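Local coordinates for uncharacterized protein MJ0690 (Methanocaldococcus jannaschii, PDB 3K32) that is of unknown function but probably binds a nucleotide and is predicted to be a tRNA methyltransferase subunit, at residues T37-V42 with E170-H175; E157-G162 with Q193-G198. All blocks are in the same frame, centred on the assembly; numbering follows the deposited sequence.

Contact 1. Residues T37-V42 with E170-H175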
ATOM      1  N   THR B  37     -19.865  -1.482  -6.400  1.00 23.27           N
ATOM      2  CA  THR B  37     -19.997  -0.076  -6.724  1.00 24.53           C
ATOM      3  C   THR B  37     -21.248   0.472  -6.040  1.00 23.83           C
ATOM      4  O   THR B  37     -22.350  -0.037  -6.243  1.00 23.14           O
ATOM      5  CB  THR B  37     -20.160   0.128  -8.254  1.00 24.42           C
ATOM      6  OG1 THR B  37     -19.080  -0.498  -8.946  1.00 34.78           O
ATOM      7  CG2 THR B  37     -20.177   1.601  -8.605  1.00 19.00           C
ATOM      8  N   ILE B  38     -21.072   1.501  -5.225  1.00 23.03           N
ATOM      9  CA  ILE B  38     -22.189   2.167  -4.590  1.00 22.12           C
ATOM     10  C   ILE B  38     -23.062   2.872  -5.613  1.00 27.65           C
ATOM     11  O   ILE B  38     -22.555   3.468  -6.567  1.00 27.77           O
ATOM     12  CB  ILE B  38     -21.712   3.225  -3.580  1.00 25.80           C
ATOM     13  CG1 ILE B  38     -20.927   2.569  -2.441  1.00 23.68           C
ATOM     14  CG2 ILE B  38     -22.885   4.058  -3.059  1.00 20.77           C
ATOM     15  CD1 ILE B  38     -21.496   1.247  -1.988  1.00 16.15           C
ATOM     16  N   ASN B  39     -24.375   2.786  -5.405  1.00 32.76           N
ATOM     17  CA  ASN B  39     -25.351   3.642  -6.086  1.00 27.42           C
ATOM     18  C   ASN B  39     -26.312   4.306  -5.096  1.00 30.04           C
ATOM     19  O   ASN B  39     -26.707   3.709  -4.091  1.00 32.76           O
ATOM     20  CB  ASN B  39     -26.150   2.861  -7.134  1.00 19.10           C
ATOM     21  CG  ASN B  39     -26.961   3.772  -8.015  1.00 28.37           C
ATOM     22  OD1 ASN B  39     -28.192   3.760  -7.985  1.00 27.94           O
ATOM     23  ND2 ASN B  39     -26.268   4.621  -8.771  1.00 29.54           N
ATOM     24  N   PHE B  40     -26.705   5.543  -5.370  1.00 42.25           N
ATOM     25  CA  PHE B  40     -27.550   6.263  -4.419  1.00 42.88           C
ATOM     26  C   PHE B  40     -28.941   6.527  -4.977  1.00 37.24           C
ATOM     27  O   PHE B  40     -29.685   7.328  -4.414  1.00 28.66           O
ATOM     28  CB  PHE B  40     -26.921   7.598  -4.017  1.00 37.10           C
ATOM     29  CG  PHE B  40     -25.615   7.477  -3.287  1.00 30.33           C
ATOM     30  CD1 PHE B  40     -24.410   7.598  -3.972  1.00 26.07           C
ATOM     31  CD2 PHE B  40     -25.586   7.281  -1.911  1.00 39.57           C
ATOM     32  CE1 PHE B  40     -23.187   7.509  -3.302  1.00 32.15           C
ATOM     33  CE2 PHE B  40     -24.361   7.200  -1.219  1.00 34.69           C
ATOM     34  CZ  PHE B  40     -23.160   7.312  -1.920  1.00 31.65           C
ATOM     35  N   GLY B  41     -29.272   5.871  -6.091  1.00 37.48           N
ATOM     36  CA  GLY B  41     -30.580   6.002  -6.713  1.00 34.77           C
ATOM     37  C   GLY B  41     -30.818   7.275  -7.516  1.00 41.77           C
ATOM     38  O   GLY B  41     -31.919   7.495  -8.014  1.00 49.96           O
ATOM     39  N   VAL B  42     -29.792   8.115  -7.636  1.00 34.95           N
ATOM     40  CA  VAL B  42     -29.866   9.332  -8.430  1.00 37.87           C
ATOM     41  C   VAL B  42     -29.811   8.996  -9.921  1.00 46.43           C
ATOM     42  O   VAL B  42     -30.803   9.161 -10.635  1.00 38.43           O
ATOM     43  CB  VAL B  42     -28.724  10.322  -8.071  1.00 32.15           C
ATOM     44  CG1 VAL B  42     -28.722  11.499  -9.018  1.00 37.79           C
ATOM     45  CG2 VAL B  42     -28.869  10.812  -6.638  1.00 27.44           C
ATOM     46  N   GLU B 170     -18.662  11.038  -7.563  1.00 36.28           N
ATOM     47  CA  GLU B 170     -18.724  12.249  -8.363  1.00 44.40           C
ATOM     48  C   GLU B 170     -20.028  12.407  -9.173  1.00 42.80           C
ATOM     49  O   GLU B 170     -20.846  13.272  -8.877  1.00 40.11           O
ATOM     50  CB  GLU B 170     -17.506  12.291  -9.282  1.00 52.44           C
ATOM     51  CG  GLU B 170     -16.828  13.635  -9.343  1.00 57.27           C
ATOM     52  CD  GLU B 170     -15.336  13.529  -9.601  1.00 57.65           C
ATOM     53  OE1 GLU B 170     -14.564  13.386  -8.618  1.00 43.71           O
ATOM     54  OE2 GLU B 170     -14.937  13.600 -10.785  1.00 64.83           O
ATOM     55  N   ALA B 171     -20.215  11.566 -10.185  1.00 44.61           N
ATOM     56  CA  ALA B 171     -21.341  11.705 -11.103  1.00 37.04           C
ATOM     57  C   ALA B 171     -22.662  11.937 -10.383  1.00 39.48           C
ATOM     58  O   ALA B 171     -23.403  12.866 -10.723  1.00 39.55           O
ATOM     59  CB  ALA B 171     -21.437  10.498 -12.009  1.00 38.19           C
ATOM     60  N   GLU B 172     -22.954  11.089  -9.396  1.00 39.14           N
ATOM     61  CA  GLU B 172     -24.216  11.187  -8.662  1.00 37.94           C
ATOM     62  C   GLU B 172     -24.279  12.482  -7.858  1.00 34.68           C
ATOM     63  O   GLU B 172     -25.352  13.062  -7.680  1.00 26.72           O
ATOM     64  CB  GLU B 172     -24.492   9.950  -7.780  1.00 34.24           C
ATOM     65  CG  GLU B 172     -24.786   8.681  -8.595  1.00 38.64           C
ATOM     66  CD  GLU B 172     -25.622   7.626  -7.859  1.00 45.15           C
ATOM     67  OE1 GLU B 172     -25.074   6.904  -6.993  1.00 46.34           O
ATOM     68  OE2 GLU B 172     -26.824   7.495  -8.180  1.00 44.39           O
ATOM     69  N   ILE B 173     -23.124  12.940  -7.385  1.00 33.45           N
ATOM     70  CA  ILE B 173     -23.071  14.203  -6.672  1.00 34.09           C
ATOM     71  C   ILE B 173     -23.271  15.335  -7.670  1.00 42.07           C
ATOM     72  O   ILE B 173     -24.092  16.232  -7.468  1.00 34.96           O
ATOM     73  CB  ILE B 173     -21.739  14.371  -5.949  1.00 34.08           C
ATOM     74  CG1 ILE B 173     -21.530  13.202  -4.978  1.00 33.87           C
ATOM     75  CG2 ILE B 173     -21.680  15.727  -5.233  1.00 25.45           C
ATOM     76  CD1 ILE B 173     -20.323  13.342  -4.087  1.00 25.37           C
ATOM     77  N   ARG B 174     -22.515  15.261  -8.759  1.00 48.87           N
ATOM     78  CA  ARG B 174     -22.593  16.225  -9.836  1.00 49.93           C
ATOM     79  C   ARG B 174     -24.054  16.418 -10.234  1.00 45.84           C
ATOM     80  O   ARG B 174     -24.525  17.547 -10.398  1.00 43.21           O
ATOM     81  CB  ARG B 174     -21.776  15.717 -11.026  1.00 57.50           C
ATOM     82  CG  ARG B 174     -20.990  16.785 -11.767  1.00 66.14           C
ATOM     83  CD  ARG B 174     -19.859  16.162 -12.580  1.00 82.15           C
ATOM     84  NE  ARG B 174     -19.996  16.428 -14.014  1.00101.10           N
ATOM     85  CZ  ARG B 174     -19.015  16.284 -14.904  1.00107.37           C
ATOM     86  NH1 ARG B 174     -17.812  15.879 -14.512  1.00109.11           N
ATOM     87  NH2 ARG B 174     -19.232  16.551 -16.188  1.00104.88           N
ATOM     88  N   HIS B 175     -24.772  15.311 -10.365  1.00 34.49           N
ATOM     89  CA  HIS B 175     -26.143  15.365 -10.833  1.00 40.22           C
ATOM     90  C   HIS B 175     -27.049  16.165  -9.906  1.00 47.93           C
ATOM     91  O   HIS B 175     -27.838  16.999 -10.355  1.00 40.62           O
ATOM     92  CB  HIS B 175     -26.701  13.966 -11.007  1.00 39.71           C
ATOM     93  CG  HIS B 175     -27.884  13.910 -11.916  1.00 47.93           C
ATOM     94  ND1 HIS B 175     -29.182  13.908 -11.448  1.00 53.41           N
ATOM     95  CD2 HIS B 175     -27.968  13.875 -13.264  1.00 50.82           C
ATOM     96  CE1 HIS B 175     -30.015  13.863 -12.471  1.00 48.99           C
ATOM     97  NE2 HIS B 175     -29.305  13.841 -13.586  1.00 49.94           N
TER
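Glu172 reaches from its helix to the turn that follows strand 32-39 and places its carboxylate against the backbone of Phe40 and Val42, an example of one acidic group gathering the N-H groups of a turn. Phe40 N donates to Glu172 OE1 at 2.7 Å, on the syn lone pair, with an N-H...O angle of 143°. Glu172 OE2 receives a weak, bent bond from Val42 N at 3.1 Å. The same atoms also meet side chains. Asn39 ND2 lies 3.0 Å from Glu172 OE2. The rim of the Phe40 ring comes to OE1 near the ring plane, Phe40 CD1 lying 3.2 Å from Glu172 OE1, while Val42 CB sits 3.4 Å from Glu172 OE2. Beyond the carboxylate, Val42 CG1 meets His175 obliquely, 3.5 Å from His175 ND1, in a van der Waals contact one helical turn further on.

Glu172 gains its reach from a side chain extended beyond CG (chi2 -155°). The Asn39 and Glu172 side chains cross at about a right angle, yet the amide and carboxylate planes are only 14° apart. In the outer shell, Asn39 ND2 bonds Ile43 O, and Ile43 N gives Glu172 OE2 a further donor. Asn39 OD1 accepts from Gly41 N at 3.0 Å, the donor lying above the carbonyl plane, and this Asx turn shapes the bend, which Gly41 passes with a positive phi. Ile38 CG2 lies over one face of the Phe40 ring, offset toward its rim, and the ring also packs on Val70 and Val90 from helices 68-80 and 84-98.

With three backbone N-H groups directed at a largely buried carboxylate, the ionised form of Glu172 is probably stabilised, and its charge would in turn hold the turn to the helix.

Contact 2. Residues E157-G162 with Q193-G198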
ATOM      1  N   GLU B 157      -7.400   3.724 -22.921  1.00 44.69           N
ATOM      2  CA  GLU B 157      -7.903   4.723 -23.856  1.00 52.35           C
ATOM      3  C   GLU B 157      -8.523   5.875 -23.100  1.00 53.53           C
ATOM      4  O   GLU B 157      -9.088   5.665 -22.037  1.00 47.07           O
ATOM      5  CB  GLU B 157      -8.952   4.106 -24.764  1.00 58.98           C
ATOM      6  CG  GLU B 157      -8.946   4.666 -26.160  1.00 69.28           C
ATOM      7  CD  GLU B 157     -10.079   4.119 -26.991  1.00 79.67           C
ATOM      8  OE1 GLU B 157      -9.833   3.761 -28.164  1.00 86.92           O
ATOM      9  OE2 GLU B 157     -11.211   4.037 -26.465  1.00 80.40           O
ATOM     10  N   GLU B 158      -8.436   7.086 -23.653  1.00 63.89           N
ATOM     11  CA  GLU B 158      -8.989   8.274 -22.986  1.00 77.83           C
ATOM     12  C   GLU B 158     -10.482   8.550 -23.288  1.00 81.51           C
ATOM     13  O   GLU B 158     -10.929   8.439 -24.430  1.00 77.71           O
ATOM     14  CB  GLU B 158      -8.138   9.518 -23.291  1.00 85.59           C
ATOM     15  CG  GLU B 158      -8.638  10.372 -24.466  1.00 94.25           C
ATOM     16  CD  GLU B 158      -9.067  11.781 -24.051  1.00 98.68           C
ATOM     17  OE1 GLU B 158     -10.213  11.942 -23.576  1.00 99.19           O
ATOM     18  OE2 GLU B 158      -8.264  12.729 -24.208  1.00 98.83           O
ATOM     19  N   ILE B 159     -11.236   8.904 -22.244  1.00 88.56           N
ATOM     20  CA  ILE B 159     -12.646   9.294 -22.354  1.00 93.83           C
ATOM     21  C   ILE B 159     -12.746  10.819 -22.286  1.00 96.41           C
ATOM     22  O   ILE B 159     -12.302  11.433 -21.310  1.00 87.87           O
ATOM     23  CB  ILE B 159     -13.502   8.698 -21.197  1.00 58.98           C
ATOM     24  CG1 ILE B 159     -13.269   7.190 -21.047  1.00 52.32           C
ATOM     25  CG2 ILE B 159     -14.987   9.013 -21.383  1.00 59.75           C
ATOM     26  CD1 ILE B 159     -13.913   6.587 -19.802  1.00 38.25           C
ATOM     27  N   LYS B 160     -13.351  11.424 -23.305  1.00107.12           N
ATOM     28  CA  LYS B 160     -13.280  12.879 -23.484  1.00115.78           C
ATOM     29  C   LYS B 160     -14.235  13.716 -22.620  1.00125.41           C
ATOM     30  O   LYS B 160     -15.325  14.086 -23.061  1.00125.51           O
ATOM     31  CB  LYS B 160     -13.455  13.251 -24.963  1.00111.25           C
ATOM     32  CG  LYS B 160     -12.743  14.539 -25.377  1.00104.30           C
ATOM     33  CD  LYS B 160     -11.238  14.324 -25.484  1.00 96.12           C
ATOM     34  CE  LYS B 160     -10.475  15.179 -24.492  1.00 88.05           C
ATOM     35  NZ  LYS B 160     -10.968  14.979 -23.103  1.00 83.58           N
ATOM     36  N   SER B 161     -13.811  14.006 -21.391  1.00131.62           N
ATOM     37  CA  SER B 161     -14.418  15.058 -20.563  1.00135.68           C
ATOM     38  C   SER B 161     -15.845  14.800 -20.048  1.00131.90           C
ATOM     39  O   SER B 161     -16.045  14.577 -18.854  1.00131.06           O
ATOM     40  CB  SER B 161     -14.361  16.407 -21.294  1.00140.46           C
ATOM     41  OG  SER B 161     -13.038  16.711 -21.710  1.00142.22           O
ATOM     42  N   GLY B 162     -16.829  14.855 -20.941  1.00126.02           N
ATOM     43  CA  GLY B 162     -18.220  14.720 -20.540  1.00116.34           C
ATOM     44  C   GLY B 162     -19.066  13.904 -21.498  1.00110.79           C
ATOM     45  O   GLY B 162     -20.023  14.408 -22.085  1.00110.85           O
ATOM     46  N   GLN B 193     -10.602  11.087 -18.338  1.00 79.80           N
ATOM     47  CA  GLN B 193     -11.035   9.751 -17.983  1.00 76.65           C
ATOM     48  C   GLN B 193     -10.194   8.805 -18.827  1.00 65.90           C
ATOM     49  O   GLN B 193      -9.972   9.050 -20.008  1.00 60.99           O
ATOM     50  CB  GLN B 193     -12.530   9.548 -18.256  1.00 82.27           C
ATOM     51  CG  GLN B 193     -13.463  10.002 -17.132  1.00 89.21           C
ATOM     52  CD  GLN B 193     -14.888   9.464 -17.285  1.00 94.42           C
ATOM     53  OE1 GLN B 193     -15.793  10.174 -17.732  1.00 92.79           O
ATOM     54  NE2 GLN B 193     -15.086   8.205 -16.909  1.00 96.50           N
ATOM     55  N   THR B 194      -9.685   7.746 -18.215  1.00 61.05           N
ATOM     56  CA  THR B 194      -8.998   6.709 -18.972  1.00 53.73           C
ATOM     57  C   THR B 194      -9.767   5.410 -18.810  1.00 48.72           C
ATOM     58  O   THR B 194     -10.067   4.989 -17.697  1.00 54.08           O
ATOM     59  CB  THR B 194      -7.544   6.516 -18.511  1.00 49.89           C
ATOM     60  OG1 THR B 194      -6.810   7.724 -18.734  1.00 56.20           O
ATOM     61  CG2 THR B 194      -6.889   5.386 -19.286  1.00 45.95           C
ATOM     62  N   ARG B 195     -10.102   4.789 -19.930  1.00 52.38           N
ATOM     63  CA  ARG B 195     -10.860   3.546 -19.928  1.00 49.08           C
ATOM     64  C   ARG B 195      -9.929   2.333 -20.011  1.00 39.82           C
ATOM     65  O   ARG B 195      -9.058   2.257 -20.881  1.00 38.70           O
ATOM     66  CB  ARG B 195     -11.862   3.538 -21.090  1.00 44.76           C
ATOM     67  CG  ARG B 195     -12.776   2.327 -21.135  1.00 54.70           C
ATOM     68  CD  ARG B 195     -13.841   2.475 -22.219  1.00 66.85           C
ATOM     69  NE  ARG B 195     -14.613   3.704 -22.032  1.00 85.36           N
ATOM     70  CZ  ARG B 195     -15.560   4.140 -22.861  1.00 95.83           C
ATOM     71  NH1 ARG B 195     -15.867   3.442 -23.950  1.00104.27           N
ATOM     72  NH2 ARG B 195     -16.205   5.276 -22.600  1.00 88.96           N
ATOM     73  N   VAL B 196     -10.109   1.401 -19.083  1.00 29.93           N
ATOM     74  CA  VAL B 196      -9.515   0.090 -19.224  1.00 39.24           C
ATOM     75  C   VAL B 196     -10.282  -0.602 -20.330  1.00 39.18           C
ATOM     76  O   VAL B 196     -11.454  -0.945 -20.161  1.00 36.22           O
ATOM     77  CB  VAL B 196      -9.648  -0.748 -17.933  1.00 38.84           C
ATOM     78  CG1 VAL B 196      -9.349  -2.210 -18.218  1.00 27.78           C
ATOM     79  CG2 VAL B 196      -8.721  -0.214 -16.850  1.00 39.48           C
ATOM     80  N   VAL B 197      -9.639  -0.789 -21.472  1.00 39.58           N
ATOM     81  CA  VAL B 197     -10.310  -1.477 -22.565  1.00 48.10           C
ATOM     82  C   VAL B 197      -9.982  -2.975 -22.611  1.00 45.86           C
ATOM     83  O   VAL B 197     -10.788  -3.783 -23.058  1.00 36.87           O
ATOM     84  CB  VAL B 197     -10.067  -0.789 -23.920  1.00 50.27           C
ATOM     85  CG1 VAL B 197      -8.610  -0.429 -24.082  1.00 53.63           C
ATOM     86  CG2 VAL B 197     -10.554  -1.671 -25.065  1.00 55.69           C
ATOM     87  N   GLY B 198      -8.814  -3.353 -22.112  1.00 48.35           N
ATOM     88  CA  GLY B 198      -8.455  -4.753 -22.110  1.00 38.35           C
ATOM     89  C   GLY B 198      -7.275  -5.078 -21.242  1.00 38.91           C
ATOM     90  O   GLY B 198      -6.697  -4.199 -20.587  1.00 44.71           O
TER
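Glu157 and Arg195 form an antiparallel hydrogen-bonded pair in a two-stranded sheet at the protein surface. Glu157 N donates to Arg195 O at 3.0 Å in the carbonyl plane, and Arg195 N returns a bond to Glu157 O that is modelled very short. Further along, Ile159 N meets Gln193 O at 2.6 Å in a nearly straight bond of 171°, although the donor stands above the carbonyl plane. The reverse bond, from Gln193 N to Ile159 O, is long and weak.

Between these links Glu158 and Thr194 make a non-hydrogen-bonded pair, and CA-H...O contacts supplement the N-H...O bonds: Thr194 CA lies 3.2 Å from Glu157 O, and Glu158 CA is equally close to Gln193 O.

Among side chains, Ile159 CB packs against Gln193 CB at 3.2 Å. Ile159 and Arg195 share that face and cross at about a right angle. Arg195 bends at chi3 (-56°), bringing the edge of its guanidinium to the isoleucine, with Arg195 NE 3.7 Å from Ile159 CD1. Thr194, on the other face, sets CG2 3.5 Å from Glu157 O and touches Lys17 of helix 17-28.

Beyond the strand, Lys160 NZ makes a salt bridge to Glu158 OE1 at 3.2 Å and also bonds Ser161 OG. The pairing therefore rests chiefly on main-chain bonds, with Ile159 packed on Gln193 and against the edge of the Arg195 guanidinium.

How the contacts relate
From the N terminus, after strand 8-12 and helix 17-28, the chain forms strand 32-39 of the parallel sheet and its following turn, residues 37-42, then runs through 127 residues before 170-175 closes contact 1. On the way it passes 157-162, which contact 2 joins to 193-198 across a shorter loop of 30 residues. The segments alternate, so the two closures cross and neither nests inside the other. Strand 154-159 is followed, after a loop, by helix 169-180. Contact 1 ties the turn after inner strand 32-39 to that helix, while contact 2 builds the separate antiparallel pair. Their centres are 19 Å apart, and their nearest atoms, about 5 Å apart, do not touch.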